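Local coordinates for protein sulfoquinovosidase (Escherichia coli, PDB 5AEG) that hydrolyses sulfoquinovosyl diacylglycerides and simple sulfoquinovosides to release sulfoquinovose, as a family 31 glycoside hydrolase, at residues P147-E152 and S200-F205; P183-V188 and G457-Q462. All blocks are in the same frame, centred on the assembly; numbering follows the deposited sequence.

Contact 1. Residues P147-E152 and S200-F205; sequences PLWTSE and SCYMNF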
ATOM      1  N   PRO A 147       2.519   8.140 -13.255  1.00 20.71           N
ATOM      2  CA  PRO A 147       3.561   7.143 -13.405  1.00 19.85           C
ATOM      3  C   PRO A 147       3.426   6.064 -12.316  1.00 19.41           C
ATOM      4  O   PRO A 147       3.198   6.369 -11.110  1.00 20.43           O
ATOM      5  CB  PRO A 147       4.856   7.958 -13.158  1.00 21.24           C
ATOM      6  CG  PRO A 147       4.468   9.359 -13.587  1.00 22.13           C
ATOM      7  CD  PRO A 147       3.074   9.457 -12.978  1.00 20.49           C
ATOM      8  N   LEU A 148       3.667   4.836 -12.728  1.00 18.24           N
ATOM      9  CA  LEU A 148       3.568   3.646 -11.913  1.00 18.75           C
ATOM     10  C   LEU A 148       4.928   2.929 -11.836  1.00 24.09           C
ATOM     11  O   LEU A 148       5.253   1.988 -12.636  1.00 20.44           O
ATOM     12  CB  LEU A 148       2.531   2.690 -12.508  1.00 19.70           C
ATOM     13  CG  LEU A 148       1.114   3.329 -12.562  1.00 21.01           C
ATOM     14  CD1 LEU A 148       0.164   2.400 -13.326  1.00 21.66           C
ATOM     15  CD2 LEU A 148       0.516   3.721 -11.189  1.00 20.10           C
ATOM     16  N   TRP A 149       5.699   3.312 -10.818  1.00 20.39           N
ATOM     17  CA  TRP A 149       7.030   2.816 -10.640  1.00 20.71           C
ATOM     18  C   TRP A 149       7.326   2.790  -9.150  1.00 19.85           C
ATOM     19  O   TRP A 149       7.288   3.852  -8.525  1.00 21.03           O
ATOM     20  CB  TRP A 149       7.936   3.729 -11.384  1.00 19.75           C
ATOM     21  CG  TRP A 149       9.378   3.306 -11.304  1.00 23.41           C
ATOM     22  CD1 TRP A 149      10.352   3.799 -10.451  1.00 25.26           C
ATOM     23  CD2 TRP A 149      10.009   2.268 -12.058  1.00 23.19           C
ATOM     24  NE1 TRP A 149      11.544   3.138 -10.660  1.00 24.86           N
ATOM     25  CE2 TRP A 149      11.374   2.200 -11.630  1.00 24.46           C
ATOM     26  CE3 TRP A 149       9.583   1.425 -13.094  1.00 22.00           C
ATOM     27  CZ2 TRP A 149      12.289   1.322 -12.218  1.00 23.55           C
ATOM     28  CZ3 TRP A 149      10.515   0.538 -13.685  1.00 21.72           C
ATOM     29  CH2 TRP A 149      11.834   0.502 -13.233  1.00 24.68           C
ATOM     30  N   THR A 150       7.526   1.613  -8.584  1.00 17.49           N
ATOM     31  CA  THR A 150       7.721   1.489  -7.118  1.00 20.20           C
ATOM     32  C   THR A 150       9.005   2.172  -6.723  1.00 20.88           C
ATOM     33  O   THR A 150      10.022   2.105  -7.455  1.00 19.59           O
ATOM     34  CB  THR A 150       7.595   0.051  -6.547  1.00 21.54           C
ATOM     35  OG1 THR A 150       7.528   0.188  -5.139  1.00 22.05           O
ATOM     36  CG2 THR A 150       8.725  -0.875  -6.962  1.00 22.38           C
ATOM     37  N   SER A 151       8.950   2.947  -5.651  1.00 19.62           N
ATOM     38  CA  SER A 151      10.071   3.752  -5.197  1.00 21.68           C
ATOM     39  C   SER A 151       9.879   4.170  -3.755  1.00 21.77           C
ATOM     40  O   SER A 151       8.845   3.853  -3.128  1.00 17.54           O
ATOM     41  CB  SER A 151      10.265   5.019  -6.029  1.00 21.26           C
ATOM     42  OG  SER A 151       9.345   6.119  -5.782  1.00 19.54           O
ATOM     43  N   GLU A 152      10.891   4.843  -3.212  1.00 20.32           N
ATOM     44  CA  GLU A 152      10.617   5.574  -1.953  1.00 19.40           C
ATOM     45  C   GLU A 152       9.459   6.502  -2.201  1.00 17.29           C
ATOM     46  O   GLU A 152       9.208   7.056  -3.292  1.00 19.65           O
ATOM     47  CB  GLU A 152      11.791   6.345  -1.425  1.00 22.19           C
ATOM     48  CG  GLU A 152      13.046   5.496  -1.182  1.00 24.98           C
ATOM     49  CD  GLU A 152      12.730   4.250  -0.428  1.00 28.14           C
ATOM     50  OE1 GLU A 152      12.041   4.403   0.638  1.00 28.79           O
ATOM     51  OE2 GLU A 152      13.102   3.118  -0.906  1.00 25.94           O
ATOM     52  N   SER A 200       4.622  -5.694 -15.706  1.00 23.47           N
ATOM     53  CA  SER A 200       5.344  -5.048 -14.577  1.00 24.52           C
ATOM     54  C   SER A 200       6.384  -4.041 -15.027  1.00 23.95           C
ATOM     55  O   SER A 200       7.145  -3.515 -14.237  1.00 24.65           O
ATOM     56  CB  SER A 200       5.923  -6.104 -13.646  1.00 25.73           C
ATOM     57  OG  SER A 200       6.952  -6.789 -14.330  1.00 26.27           O
ATOM     58  N   CYS A 201       6.426  -3.724 -16.314  1.00 21.55           N
ATOM     59  CA  CYS A 201       7.237  -2.642 -16.830  1.00 21.19           C
ATOM     60  C   CYS A 201       6.828  -1.289 -16.293  1.00 21.85           C
ATOM     61  O   CYS A 201       5.719  -1.180 -15.732  1.00 20.59           O
ATOM     62  CB  CYS A 201       7.187  -2.624 -18.382  1.00 22.03           C
ATOM     63  SG  CYS A 201       5.497  -2.420 -19.027  1.00 24.57           S
ATOM     64  N   TYR A 202       7.674  -0.247 -16.476  1.00 21.84           N
ATOM     65  CA  TYR A 202       7.244   1.132 -16.281  1.00 19.79           C
ATOM     66  C   TYR A 202       5.952   1.369 -17.025  1.00 22.35           C
ATOM     67  O   TYR A 202       5.838   0.939 -18.197  1.00 21.28           O
ATOM     68  CB  TYR A 202       8.292   2.098 -16.758  1.00 20.65           C
ATOM     69  CG  TYR A 202       7.884   3.535 -16.588  1.00 19.11           C
ATOM     70  CD1 TYR A 202       7.145   4.174 -17.550  1.00 19.84           C
ATOM     71  CD2 TYR A 202       8.131   4.253 -15.361  1.00 21.14           C
ATOM     72  CE1 TYR A 202       6.762   5.481 -17.425  1.00 19.95           C
ATOM     73  CE2 TYR A 202       7.727   5.584 -15.238  1.00 22.04           C
ATOM     74  CZ  TYR A 202       7.046   6.182 -16.257  1.00 22.72           C
ATOM     75  OH  TYR A 202       6.700   7.495 -16.131  1.00 23.67           O
ATOM     76  N   MET A 203       4.990   2.038 -16.389  1.00 18.02           N
ATOM     77  CA  MET A 203       3.747   2.472 -17.071  1.00 21.16           C
ATOM     78  C   MET A 203       3.399   3.831 -16.548  1.00 21.07           C
ATOM     79  O   MET A 203       3.857   4.214 -15.505  1.00 19.55           O
ATOM     80  CB  MET A 203       2.615   1.464 -16.775  1.00 19.99           C
ATOM     81  CG  MET A 203       2.811   0.139 -17.459  1.00 23.02           C
ATOM     82  SD  MET A 203       1.415  -1.007 -17.166  1.00 25.17           S
ATOM     83  CE  MET A 203       2.197  -2.087 -16.095  1.00 24.46           C
ATOM     84  N   ASN A 204       2.610   4.568 -17.289  1.00 20.23           N
ATOM     85  CA  ASN A 204       2.095   5.817 -16.920  1.00 20.10           C
ATOM     86  C   ASN A 204       0.616   5.818 -17.302  1.00 21.51           C
ATOM     87  O   ASN A 204       0.282   5.684 -18.493  1.00 21.74           O
ATOM     88  CB  ASN A 204       2.798   6.966 -17.646  1.00 21.97           C
ATOM     89  CG  ASN A 204       2.331   8.328 -17.143  1.00 29.62           C
ATOM     90  OD1 ASN A 204       1.195   8.503 -16.792  1.00 36.69           O
ATOM     91  ND2 ASN A 204       3.190   9.281 -17.152  1.00 34.17           N
ATOM     92  N   PHE A 205      -0.237   5.967 -16.325  1.00 19.69           N
ATOM     93  CA  PHE A 205      -1.721   5.975 -16.536  1.00 20.30           C
ATOM     94  C   PHE A 205      -2.195   7.378 -16.485  1.00 22.20           C
ATOM     95  O   PHE A 205      -2.136   8.008 -15.418  1.00 20.84           O
ATOM     96  CB  PHE A 205      -2.431   5.070 -15.511  1.00 22.06           C
ATOM     97  CG  PHE A 205      -2.396   3.578 -15.779  1.00 22.65           C
ATOM     98  CD1 PHE A 205      -1.462   2.978 -16.621  1.00 22.69           C
ATOM     99  CD2 PHE A 205      -3.242   2.758 -15.064  1.00 21.28           C
ATOM    100  CE1 PHE A 205      -1.452   1.623 -16.787  1.00 23.13           C
ATOM    101  CE2 PHE A 205      -3.271   1.377 -15.287  1.00 22.26           C
ATOM    102  CZ  PHE A 205      -2.355   0.803 -16.119  1.00 22.61           C
TER
HETATM  103  O   HOH W   1       3.943  -0.119 -13.838  1.00 26.48           O
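Leu148 lays CD1 over the centre of one face of the Phe205 ring, 3.6 Å from the ring centroid and 9° off its normal. This CH-pi contact is the tight part. With CG beside the backbone N and anti to the carbonyl carbon (chi1 -61°), the branch reaches past Met203 to that ring. The backbones pair here as antiparallel strands: Leu148 N donates to Met203 O at 2.9 Å. Pro147 and Asn204 form a non-hydrogen-bonded pair, CA to CA 4.0 Å. Their side chains lie alongside each other, next to Tyr202, whose OH meets Pro147 CB at 3.5 Å. Trp149 and Tyr202 cross at about a right angle, with Trp149 CE3 in the plane of the Tyr202 ring, at its edge, 3.9 Å from Tyr202 CD2. Beyond this the two chains diverge. One water bridges them at the looser end, donating to both Leu148 O and Cys201 O, 2.8 Å from each. Strand 145-148 lies beside strand 203-206, which in turn pairs with strand 212-217. Met203 and Phe205 also touch strand 212-217. Pro183 touches Leu148, and helix 422-444 meets Trp149 through Asn427.

Contact 2. Residues P183-V188 and G457-Q462; sequences PQPTFV and GSTGSQ
Gln184 reaches from its strand toward the turn 458-461 and the start of helix 461-464. CB leads the side chain toward 457-462. CG stands anti to the backbone N (chi1 -168°) and the chain stays extended beyond it. CG meets Thr459 OG1 at 3.4 Å, and CD lies 3.5 Å from the same oxygen. At the tip, OE1 accepts a nearly straight hydrogen bond from Gln462 NE2, 2.9 Å long with an angle of 175° at the hydrogen. Gln184 OE1 lies in the plane of the Gln462 amide, while the two amide planes stand 84° apart. Gln184 NE2 turns to the next strand, past the corner at Pro185, and donates to Thr186 OG1 at 2.9 Å. Gln462 bends at chi2, and its OE1 accepts from Gly460 N at 2.9 Å, just before the helix. Its NE2 also donates to Thr496 O. Losing the amide to an alanine here would probably leave Gln462 NE2 without this acceptor and Thr186 OG1 without this donor, and open a gap beside Thr459. Both ends of the Gln184 amide are thus used in a buried place, which fixes its rotation. The chemistry is polar and directional: a chain of amides and a hydroxyl ties the N-terminal beta domain to a loop of the TIM-barrel domain.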
ATOM      1  N   PRO A 183       2.580   1.326  -6.195  1.00 17.51           N
ATOM      2  CA  PRO A 183       1.774   1.665  -7.352  1.00 18.91           C
ATOM      3  C   PRO A 183       1.283   0.336  -7.948  1.00 18.36           C
ATOM      4  O   PRO A 183       1.904  -0.702  -7.735  1.00 20.06           O
ATOM      5  CB  PRO A 183       2.771   2.326  -8.327  1.00 17.67           C
ATOM      6  CG  PRO A 183       4.068   1.593  -8.011  1.00 17.90           C
ATOM      7  CD  PRO A 183       3.990   1.137  -6.572  1.00 17.64           C
ATOM      8  N   GLN A 184       0.155   0.334  -8.629  1.00 19.16           N
ATOM      9  CA  GLN A 184      -0.310  -0.901  -9.247  1.00 19.41           C
ATOM     10  C   GLN A 184      -1.080  -0.507 -10.532  1.00 19.36           C
ATOM     11  O   GLN A 184      -1.839   0.439 -10.505  1.00 17.45           O
ATOM     12  CB  GLN A 184      -1.208  -1.734  -8.331  1.00 18.43           C
ATOM     13  CG  GLN A 184      -1.429  -3.152  -8.925  1.00 20.75           C
ATOM     14  CD  GLN A 184      -2.111  -4.094  -8.009  1.00 21.88           C
ATOM     15  OE1 GLN A 184      -1.635  -4.324  -6.908  1.00 21.67           O
ATOM     16  NE2 GLN A 184      -3.202  -4.672  -8.453  1.00 22.33           N
ATOM     17  N   PRO A 185      -0.926  -1.307 -11.648  1.00 18.68           N
ATOM     18  CA  PRO A 185      -1.564  -0.960 -12.936  1.00 18.32           C
ATOM     19  C   PRO A 185      -2.974  -1.514 -13.014  1.00 20.46           C
ATOM     20  O   PRO A 185      -3.282  -2.349 -13.867  1.00 19.19           O
ATOM     21  CB  PRO A 185      -0.601  -1.583 -13.970  1.00 18.20           C
ATOM     22  CG  PRO A 185      -0.086  -2.754 -13.267  1.00 20.00           C
ATOM     23  CD  PRO A 185       0.140  -2.290 -11.828  1.00 19.24           C
ATOM     24  N   THR A 186      -3.828  -1.024 -12.107  1.00 22.41           N
ATOM     25  CA  THR A 186      -5.181  -1.592 -11.825  1.00 23.03           C
ATOM     26  C   THR A 186      -6.018  -0.371 -11.397  1.00 22.78           C
ATOM     27  O   THR A 186      -5.581   0.403 -10.546  1.00 21.35           O
ATOM     28  CB  THR A 186      -5.131  -2.578 -10.674  1.00 26.36           C
ATOM     29  OG1 THR A 186      -4.194  -3.600 -10.983  1.00 23.37           O
ATOM     30  CG2 THR A 186      -6.475  -3.195 -10.407  1.00 25.24           C
ATOM     31  N   PHE A 187      -7.182  -0.138 -12.022  1.00 21.43           N
ATOM     32  CA  PHE A 187      -8.012   1.001 -11.682  1.00 19.02           C
ATOM     33  C   PHE A 187      -9.498   0.618 -11.818  1.00 22.46           C
ATOM     34  O   PHE A 187      -9.840  -0.426 -12.433  1.00 18.78           O
ATOM     35  CB  PHE A 187      -7.664   2.304 -12.442  1.00 19.17           C
ATOM     36  CG  PHE A 187      -7.952   2.315 -13.907  1.00 19.83           C
ATOM     37  CD1 PHE A 187      -6.998   1.885 -14.823  1.00 24.09           C
ATOM     38  CD2 PHE A 187      -9.194   2.729 -14.415  1.00 21.21           C
ATOM     39  CE1 PHE A 187      -7.250   1.946 -16.173  1.00 22.91           C
ATOM     40  CE2 PHE A 187      -9.433   2.714 -15.750  1.00 21.28           C
ATOM     41  CZ  PHE A 187      -8.461   2.336 -16.618  1.00 21.74           C
ATOM     42  N   VAL A 188     -10.300   1.400 -11.130  1.00 21.95           N
ATOM     43  CA  VAL A 188     -11.787   1.335 -11.142  1.00 19.86           C
ATOM     44  C   VAL A 188     -12.293   2.620 -11.699  1.00 19.65           C
ATOM     45  O   VAL A 188     -11.942   3.721 -11.271  1.00 21.21           O
ATOM     46  CB  VAL A 188     -12.342   1.162  -9.746  1.00 20.93           C
ATOM     47  CG1 VAL A 188     -13.837   1.348  -9.653  1.00 20.22           C
ATOM     48  CG2 VAL A 188     -12.031  -0.205  -9.289  1.00 18.37           C
ATOM     49  N   GLY A 457       4.276  -2.884  -2.174  1.00 18.53           N
ATOM     50  CA  GLY A 457       3.443  -3.817  -2.795  1.00 18.73           C
ATOM     51  C   GLY A 457       3.416  -3.816  -4.266  1.00 18.29           C
ATOM     52  O   GLY A 457       3.907  -2.902  -4.898  1.00 20.07           O
ATOM     53  N   SER A 458       2.836  -4.900  -4.820  1.00 21.67           N
ATOM     54  CA  SER A 458       2.623  -4.987  -6.238  1.00 19.91           C
ATOM     55  C   SER A 458       1.548  -6.038  -6.470  1.00 20.86           C
ATOM     56  O   SER A 458       1.042  -6.634  -5.533  1.00 20.80           O
ATOM     57  CB  SER A 458       3.931  -5.380  -6.983  1.00 21.51           C
ATOM     58  OG  SER A 458       4.455  -6.651  -6.616  1.00 19.85           O
ATOM     59  N   THR A 459       1.157  -6.208  -7.726  1.00 21.89           N
ATOM     60  CA  THR A 459       0.129  -7.175  -8.101  1.00 20.56           C
ATOM     61  C   THR A 459       0.337  -8.518  -7.434  1.00 21.88           C
ATOM     62  O   THR A 459       1.394  -9.095  -7.548  1.00 22.38           O
ATOM     63  CB  THR A 459       0.064  -7.304  -9.639  1.00 21.42           C
ATOM     64  OG1 THR A 459      -0.246  -6.034 -10.232  1.00 21.57           O
ATOM     65  CG2 THR A 459      -0.943  -8.311  -9.996  1.00 24.36           C
ATOM     66  N   GLY A 460      -0.642  -8.973  -6.653  1.00 20.85           N
ATOM     67  CA  GLY A 460      -0.538 -10.206  -5.860  1.00 22.44           C
ATOM     68  C   GLY A 460      -0.380 -10.009  -4.358  1.00 21.77           C
ATOM     69  O   GLY A 460      -0.602 -10.939  -3.549  1.00 23.31           O
ATOM     70  N   SER A 461       0.070  -8.814  -3.933  1.00 20.77           N
ATOM     71  CA  SER A 461       0.081  -8.468  -2.489  1.00 19.01           C
ATOM     72  C   SER A 461      -1.305  -8.635  -1.864  1.00 19.25           C
ATOM     73  O   SER A 461      -1.470  -8.874  -0.682  1.00 19.94           O
ATOM     74  CB  SER A 461       0.619  -7.008  -2.278  1.00 17.81           C
ATOM     75  OG  SER A 461       2.013  -7.037  -2.560  1.00 20.17           O
ATOM     76  N   GLN A 462      -2.331  -8.510  -2.688  1.00 19.55           N
ATOM     77  CA  GLN A 462      -3.692  -8.771  -2.244  1.00 20.37           C
ATOM     78  C   GLN A 462      -3.902 -10.195  -1.631  1.00 21.51           C
ATOM     79  O   GLN A 462      -4.744 -10.372  -0.742  1.00 22.47           O
ATOM     80  CB  GLN A 462      -4.657  -8.574  -3.396  1.00 20.87           C
ATOM     81  CG  GLN A 462      -4.798  -7.177  -3.947  1.00 21.47           C
ATOM     82  CD  GLN A 462      -3.661  -6.745  -4.849  1.00 23.01           C
ATOM     83  OE1 GLN A 462      -2.833  -7.573  -5.291  1.00 23.81           O
ATOM     84  NE2 GLN A 462      -3.608  -5.442  -5.129  1.00 21.22           N
TER

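How the contacts relate
Both contacts are buried, with centres about 11 Å apart. Contact 1 stays within the N-terminal beta domain and pairs two of its strands. Contact 2 joins that domain to the TIM-barrel domain across 268 intervening residues. Their chemistry differs accordingly. Contact 1 rests on strand pairing, rings and aliphatic carbons, whereas contact 2 depends on side-chain amides meeting a turn and a helix start. They touch through two prolines of 183-188. Pro183 CG packs 3.5 Å from Thr150 N. Pro185 CB lies 3.5 Å from Met203 CE and 3.7 Å from Phe205 CZ. Pro183 and Trp149 both come near Glu408, probably an active-site residue.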